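Local coordinates for DPS family dna-binding stress response protein (Thermosynechococcus elongatus, PDB 2C41) that probably binds and oxidises iron and binds DNA as a twelve-subunit Dps-family protein of the stress response, at residues G91-T94 against V95-I99. Sequence-based numbering, arbitrary orientation.
Sequences GQLT and VKQMI
The side chain of Thr94 lies over one face of the Gln97 carboxamide, with Thr94 CG2 3.8 Å from Gln97 OE1; over the opposite face, at the oxygen, comes Leu93 CD2, 4.1 Å from Gln97 OE1. That oxygen accepts a nearly straight bond from Thr94 N, 2.9 Å from Gln97 OE1, the donor tilted 20° from the carbonyl plane. Together with the return bond from Gln97 N to Thr94 OG1, 3.0 Å, this makes a capping box, with Thr94 as N-cap of helix 95-122, one of the long helices of the ferritin-like bundle. In Thr94, chi1 of 68° swings OG1 back over its own backbone, facing the N-H of Gln97. A chi1 of -79° turns CG of Gln97 back toward Thr94, and the chain, extended from there, crosses the threonine side chain, Gln97 CG 3.4 Å from Thr94 OG1. Replacing Thr94 by a valine would probably leave Gln97 N without its capping acceptor and the first turn less firmly fixed. Beside the box, the CB of Leu93 points toward the helix, and Leu93 CB lies 4.0 Å from Met98 CG where the two side chains cross. Met98 continues inward to Tyr32 and Leu35 of helix 6-35, while Val95 packs on Leu44 of helix 41-68, so the capped end is seated against two neighbouring helices. Gln92 points away from the helix and bonds through NE2 to Gln72 of a neighbouring subunit; Thr94 and Val95 pack on Asp154 of another one. Thr94 O accepts from Met98 N at 2.9 Å, an i to i+4 bond of the first turn, while Met98 CG lies 3.3 Å from the same oxygen.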
loop_
_atom_site.group_PDB
_atom_site.type_symbol
_atom_site.label_atom_id
_atom_site.label_comp_id
_atom_site.label_asym_id
_atom_site.label_seq_id
_atom_site.Cartn_x
_atom_site.Cartn_y
_atom_site.Cartn_z
ATOM N N GLY C 91 -13.396 39.982 -5.728
ATOM C CA GLY C 91 -12.349 41.003 -5.655
ATOM C C GLY C 91 -11.085 40.599 -4.926
ATOM O O GLY C 91 -10.976 39.490 -4.379
ATOM N N GLN C 92 -10.115 41.507 -4.926
ATOM C CA GLN C 92 -8.840 41.276 -4.257
ATOM C C GLN C 92 -9.034 41.350 -2.742
ATOM O O GLN C 92 -9.642 42.288 -2.230
ATOM C CB GLN C 92 -7.799 42.301 -4.724
ATOM C CG GLN C 92 -7.595 42.354 -6.240
ATOM C CD GLN C 92 -6.691 41.251 -6.771
ATOM O OE1 GLN C 92 -5.677 40.906 -6.159
ATOM N NE2 GLN C 92 -7.043 40.709 -7.933
ATOM N N LEU C 93 -8.531 40.342 -2.037
ATOM C CA LEU C 93 -8.691 40.253 -0.586
ATOM C C LEU C 93 -7.344 40.032 0.086
ATOM O O LEU C 93 -6.464 39.368 -0.478
ATOM C CB LEU C 93 -9.609 39.083 -0.217
ATOM C CG LEU C 93 -11.012 38.974 -0.830
ATOM C CD1 LEU C 93 -11.660 37.662 -0.397
ATOM C CD2 LEU C 93 -11.877 40.159 -0.439
ATOM N N THR C 94 -7.189 40.564 1.297
ATOM C CA THR C 94 -6.039 40.198 2.121
ATOM C C THR C 94 -6.257 38.785 2.641
ATOM O O THR C 94 -7.385 38.264 2.600
ATOM C CB THR C 94 -5.849 41.134 3.338
ATOM O OG1 THR C 94 -6.930 40.949 4.265
ATOM C CG2 THR C 94 -5.762 42.612 2.910
ATOM N N VAL C 95 -5.193 38.162 3.137
ATOM C CA VAL C 95 -5.325 36.842 3.756
ATOM C C VAL C 95 -6.314 36.892 4.932
ATOM O O VAL C 95 -7.176 36.015 5.059
ATOM C CB VAL C 95 -3.950 36.256 4.171
ATOM C CG1 VAL C 95 -4.121 34.901 4.804
ATOM C CG2 VAL C 95 -3.041 36.132 2.951
ATOM N N LYS C 96 -6.199 37.923 5.775
ATOM C CA LYS C 96 -7.135 38.092 6.893
ATOM C C LYS C 96 -8.586 38.117 6.400
ATOM O O LYS C 96 -9.445 37.445 6.971
ATOM C CB LYS C 96 -6.813 39.360 7.690
ATOM C CG LYS C 96 -7.781 39.621 8.839
ATOM C CD LYS C 96 -7.294 40.745 9.731
ATOM C CE LYS C 96 -8.173 40.844 10.964
ATOM N NZ LYS C 96 -7.388 41.310 12.140
ATOM N N GLN C 97 -8.841 38.892 5.345
ATOM C CA GLN C 97 -10.172 38.985 4.742
ATOM C C GLN C 97 -10.672 37.646 4.202
ATOM O O GLN C 97 -11.846 37.326 4.333
ATOM C CB GLN C 97 -10.199 40.037 3.629
ATOM C CG GLN C 97 -10.292 41.456 4.167
ATOM C CD GLN C 97 -10.068 42.530 3.108
ATOM O OE1 GLN C 97 -9.420 42.299 2.076
ATOM N NE2 GLN C 97 -10.592 43.732 3.376
ATOM N N MET C 98 -9.781 36.876 3.581
ATOM C CA MET C 98 -10.149 35.540 3.084
ATOM C C MET C 98 -10.644 34.655 4.222
ATOM O O MET C 98 -11.679 33.986 4.110
ATOM C CB MET C 98 -8.946 34.853 2.431
ATOM C CG MET C 98 -8.493 35.486 1.128
ATOM S SD MET C 98 -6.981 34.673 0.557
ATOM C CE MET C 98 -6.436 35.892 -0.639
ATOM N N ILE C 99 -9.885 34.652 5.310
ATOM C CA ILE C 99 -10.211 33.860 6.497
ATOM C C ILE C 99 -11.542 34.307 7.123
ATOM O O ILE C 99 -12.384 33.467 7.447
ATOM C CB ILE C 99 -9.045 33.855 7.507
ATOM C CG1 ILE C 99 -7.814 33.171 6.873
ATOM C CG2 ILE C 99 -9.447 33.130 8.798
ATOM C CD1 ILE C 99 -6.570 33.146 7.757
#